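Local structure of DUF1573 domain-containing protein (Porphyromonas gingivalis, 2QSV) at residues A68-R71 / N72-P75; V106-F109 / P110-T113. The protein is of unknown function, possibly linked to cysteine-type peptidase activity, and is represented here by its C-terminal part, two immunoglobulin-like beta domains in tandem. All blocks are in the same frame, centred on the assembly; numbering follows the deposited sequence. Where two conformers were deposited one is given.

Interaction 1 of 2, residues A68-R71 / N72-P75; sequences AVPR and NMPP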
loop_
_atom_site.group_PDB
_atom_site.type_symbol
_atom_site.label_atom_id
_atom_site.label_comp_id
_atom_site.label_asym_id
_atom_site.label_seq_id
_atom_site.Cartn_x
_atom_site.Cartn_y
_atom_site.Cartn_z
ATOM N N ALA A 68 4.398 14.265 -5.291
ATOM C CA ALA A 68 3.711 15.299 -6.042
ATOM C C ALA A 68 2.284 14.824 -6.283
ATOM O O ALA A 68 2.009 14.219 -7.303
ATOM C CB ALA A 68 4.456 15.563 -7.400
ATOM N N VAL A 69 1.385 15.057 -5.328
ATOM C CA VAL A 69 0.039 14.508 -5.446
ATOM C C VAL A 69 -0.719 15.289 -6.519
ATOM O O VAL A 69 -0.784 16.502 -6.448
ATOM C CB VAL A 69 -0.782 14.512 -4.098
ATOM C CG1 VAL A 69 -2.243 14.033 -4.341
ATOM C CG2 VAL A 69 -0.106 13.672 -3.029
ATOM N N PRO A 70 -1.288 14.587 -7.507
ATOM C CA PRO A 70 -2.132 15.278 -8.476
ATOM C C PRO A 70 -3.296 15.992 -7.789
ATOM O O PRO A 70 -3.942 15.435 -6.885
ATOM C CB PRO A 70 -2.653 14.148 -9.372
ATOM C CG PRO A 70 -1.710 13.050 -9.200
ATOM C CD PRO A 70 -1.186 13.148 -7.798
ATOM N N ARG A 71 -3.544 17.232 -8.203
ATOM C CA ARG A 71 -4.679 18.015 -7.718
ATOM C C ARG A 71 -5.924 17.175 -7.987
ATOM O O ARG A 71 -5.998 16.479 -8.999
ATOM C CB ARG A 71 -4.748 19.332 -8.495
ATOM C CG ARG A 71 -5.338 20.521 -7.755
ATOM C CD ARG A 71 -5.169 21.791 -8.618
ATOM N NE ARG A 71 -6.060 22.888 -8.232
ATOM C CZ ARG A 71 -7.377 22.893 -8.425
ATOM N NH1 ARG A 71 -7.985 21.846 -8.976
ATOM N NH2 ARG A 71 -8.098 23.943 -8.053
ATOM N N ASN A 72 -6.895 17.212 -7.088
ATOM C CA ASN A 72 -8.099 16.373 -7.249
ATOM C C ASN A 72 -7.870 14.826 -7.227
ATOM O O ASN A 72 -8.779 14.074 -7.601
ATOM C CB ASN A 72 -8.913 16.757 -8.529
ATOM C CG ASN A 72 -9.060 18.291 -8.734
ATOM O OD1 ASN A 72 -9.418 19.036 -7.795
ATOM N ND2 ASN A 72 -8.787 18.759 -9.971
HETATM N N MSE A 73 -6.675 14.340 -6.856
HETATM C CA MSE A 73 -6.544 12.912 -6.514
HETATM C C MSE A 73 -7.340 12.721 -5.201
HETATM O O MSE A 73 -7.114 13.422 -4.226
HETATM C CB MSE A 73 -5.072 12.491 -6.327
HETATM C CG MSE A 73 -4.844 10.992 -5.959
HETATM SE SE MSE A 73 -3.100 10.420 -5.820
HETATM C CE MSE A 73 -2.971 9.693 -7.407
ATOM N N PRO A 74 -8.285 11.780 -5.187
ATOM C CA PRO A 74 -9.028 11.488 -3.956
ATOM C C PRO A 74 -8.177 10.693 -2.912
ATOM O O PRO A 74 -7.261 9.943 -3.313
ATOM C CB PRO A 74 -10.189 10.620 -4.446
ATOM C CG PRO A 74 -9.713 10.030 -5.743
ATOM C CD PRO A 74 -8.651 10.895 -6.310
ATOM N N PRO A 75 -8.522 10.802 -1.618
ATOM C CA PRO A 75 -7.802 10.031 -0.587
ATOM C C PRO A 75 -7.987 8.505 -0.709
ATOM O O PRO A 75 -8.869 8.025 -1.419
ATOM C CB PRO A 75 -8.376 10.562 0.735
ATOM C CG PRO A 75 -9.668 11.155 0.391
ATOM C CD PRO A 75 -9.613 11.626 -1.036
HETATM O O HOH W 1 -5.229 16.052 -4.151
#

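Interaction 2 of 2, residues V106-F109 / P110-T113; sequences VDNF and PALT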
loop_
_atom_site.group_PDB
_atom_site.type_symbol
_atom_site.label_atom_id
_atom_site.label_comp_id
_atom_site.label_asym_id
_atom_site.label_seq_id
_atom_site.Cartn_x
_atom_site.Cartn_y
_atom_site.Cartn_z
ATOM N N VAL A 106 -4.512 10.869 2.755
ATOM C CA VAL A 106 -5.664 11.138 3.639
ATOM C C VAL A 106 -6.320 12.501 3.319
ATOM O O VAL A 106 -5.780 13.275 2.532
ATOM C CB VAL A 106 -5.292 10.995 5.188
ATOM C CG1 VAL A 106 -4.749 9.568 5.497
ATOM C CG2 VAL A 106 -4.305 12.061 5.639
ATOM N N ASP A 107 -7.454 12.793 3.954
ATOM C CA ASP A 107 -8.117 14.102 3.839
ATOM C C ASP A 107 -7.322 15.288 4.378
ATOM O O ASP A 107 -6.545 15.183 5.347
ATOM C CB ASP A 107 -9.474 14.078 4.548
ATOM C CG ASP A 107 -10.475 13.150 3.852
ATOM O OD1 ASP A 107 -11.000 13.551 2.793
ATOM O OD2 ASP A 107 -10.713 12.012 4.334
ATOM N N ASN A 108 -7.551 16.441 3.760
ATOM C CA ASN A 108 -7.129 17.700 4.380
ATOM C C ASN A 108 -8.073 18.109 5.515
ATOM O O ASN A 108 -9.013 18.905 5.317
ATOM C CB ASN A 108 -6.973 18.798 3.311
ATOM C CG ASN A 108 -6.425 20.105 3.882
ATOM O OD1 ASN A 108 -5.894 20.159 4.991
ATOM N ND2 ASN A 108 -6.609 21.174 3.132
ATOM N N PHE A 109 -7.797 17.576 6.710
ATOM C CA PHE A 109 -8.707 17.680 7.832
ATOM C C PHE A 109 -8.895 19.096 8.385
ATOM O O PHE A 109 -9.994 19.395 8.841
ATOM C CB PHE A 109 -8.370 16.694 8.976
ATOM C CG PHE A 109 -8.640 15.251 8.644
ATOM C CD1 PHE A 109 -9.965 14.757 8.554
ATOM C CD2 PHE A 109 -7.579 14.370 8.418
ATOM C CE1 PHE A 109 -10.227 13.432 8.231
ATOM C CE2 PHE A 109 -7.814 13.036 8.075
ATOM C CZ PHE A 109 -9.140 12.548 8.004
ATOM N N PRO A 110 -7.822 19.950 8.408
ATOM C CA PRO A 110 -8.053 21.365 8.837
ATOM C C PRO A 110 -9.041 22.146 7.963
ATOM O O PRO A 110 -9.674 23.086 8.456
ATOM C CB PRO A 110 -6.646 22.003 8.798
ATOM C CG PRO A 110 -5.681 20.795 8.942
ATOM C CD PRO A 110 -6.384 19.696 8.142
ATOM N N ALA A 111 -9.189 21.744 6.705
ATOM C CA ALA A 111 -10.253 22.244 5.846
ATOM C C ALA A 111 -11.639 21.577 6.016
ATOM O O ALA A 111 -12.565 21.949 5.314
ATOM C CB ALA A 111 -9.821 22.162 4.389
ATOM N N LEU A 112 -11.803 20.600 6.911
ATOM C CA LEU A 112 -13.120 19.929 7.084
ATOM C C LEU A 112 -13.728 20.241 8.443
ATOM O O LEU A 112 -13.014 20.328 9.442
ATOM C CB LEU A 112 -13.011 18.411 6.891
ATOM C CG LEU A 112 -12.487 17.883 5.560
ATOM C CD1 LEU A 112 -12.192 16.370 5.609
ATOM C CD2 LEU A 112 -13.474 18.232 4.410
ATOM N N THR A 113 -15.040 20.409 8.506
ATOM C CA THR A 113 -15.692 20.619 9.801
ATOM C C THR A 113 -16.154 19.267 10.362
ATOM O O THR A 113 -16.190 18.279 9.635
ATOM C CB THR A 113 -16.946 21.485 9.653
ATOM O OG1 THR A 113 -17.919 20.739 8.924
ATOM C CG2 THR A 113 -16.643 22.779 8.879
#

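Interaction 1 of 2, residues A68-R71 / N72-P75
Met-73, a selenomethionine, lays its side chain along Val-69 and against the ring of Pro-70. Its CG stands opposite the backbone N (chi1 180°), and the chain runs straight on to SE before it bends at the last torsion. CB meets CG1 of Val-69 at 3.8 Å. SE lies close to the same methyl and also touches CD of Pro-70 at 3.9 Å. Beyond the bend, the terminal methyl CE rests against CD and CG of the proline ring. The valine chain crosses the selenomethionine at about a right angle. Leu-105 of strand 94-105 touches both residues, and the ring of Pro-70 also packs on Phe-45.

The backbone closes between the same residues. N of Met-73 donates to O of Pro-70 over 2.9 Å, with an N-H...O angle of 157°. A water also donates to this O, at 3.1 Å, and to O of Met-73, at 3.2 Å. The Pro-70 carbonyl thus takes two bonds, and the water ties the two carbonyls together.

Arg-71 and Asn-72 form the exposed corner. Their side chains lie alongside each other and point the same way. The arginine is extended from CG to NE. In the conformer given, its NH1 comes 3.3 Å from ND2 of Asn-72, which lies at the guanidinium edge. Both atoms are donors, so this is proximity rather than a bond. The arginine was modelled in two positions, so even this approach is doubtful.

Pro-70 to Met-73 is a type II beta turn, with Asn-72 in the left-handed conformation (phi 63°) expected at its third position. It lies in the loop joining strands 61-67 and 76-87 of the E-set, immunoglobulin-like domain.

Interaction 2 of 2, residues V106-F109 / P110-T113
Leu-112 reaches back across a short helical turn to Asp-107, Asn-108 and Phe-109. Its CB lies 3.7 Å from the carbonyl O of Phe-109. With chi1 at -59°, CG sits beside the leucine's own backbone N and approaches O of Asn-108 at 3.6 Å. The CD1 branch goes furthest back. It meets CB of Asp-107 at 3.7 Å and CD1 of Phe-109 at 4.0 Å, touching both side chains. The leucine crosses Asp-107 at about a right angle and meets the phenylalanine obliquely.

CB of Asp-107 also lies over the centre of the Phe-109 ring, 3.7 Å above its plane. The carboxylate of Asp-107 has a partner elsewhere: OD2 is hydrogen-bonded to His-153. Phe-109 also packs on Pro-210.

On the backbone, N of Leu-112 donates to O of Phe-109 over 2.9 Å. A weak bond runs from N of Ala-111 to O of Asn-108 at 3.2 Å. The Asn-108 side chain spans the start of the turn: OD1 approaches CD of Pro-110, and ND2 approaches CB of Ala-111.

Asn-108 is the centre of an inverse gamma turn. The two N-to-O bonds three residues apart, one of them weak, are characteristic of the short 3-10 turn that follows, here in the linker between two immunoglobulin-like domains.

Overall arrangement
From the N terminus, the chain builds the first beta domain. After strand 61-67 it enters interaction 1, which closes the loop leading into strand 76-87. Strand 94-105 follows and runs directly into interaction 2. This one closes a turn in the linker before strand 120-121, where the second domain begins. The two contacts come in series and neither nest nor cross. The centres of interactions 1 and 2 are about 14 Å apart. They meet where Pro-75 packs on Val-106 and Asp-107. Asp-107 also bonds His-153 and Phe-109 packs on Pro-210, both in the second domain. Interaction 2 therefore touches both domains, and interaction 1 reaches the linker through Pro-75.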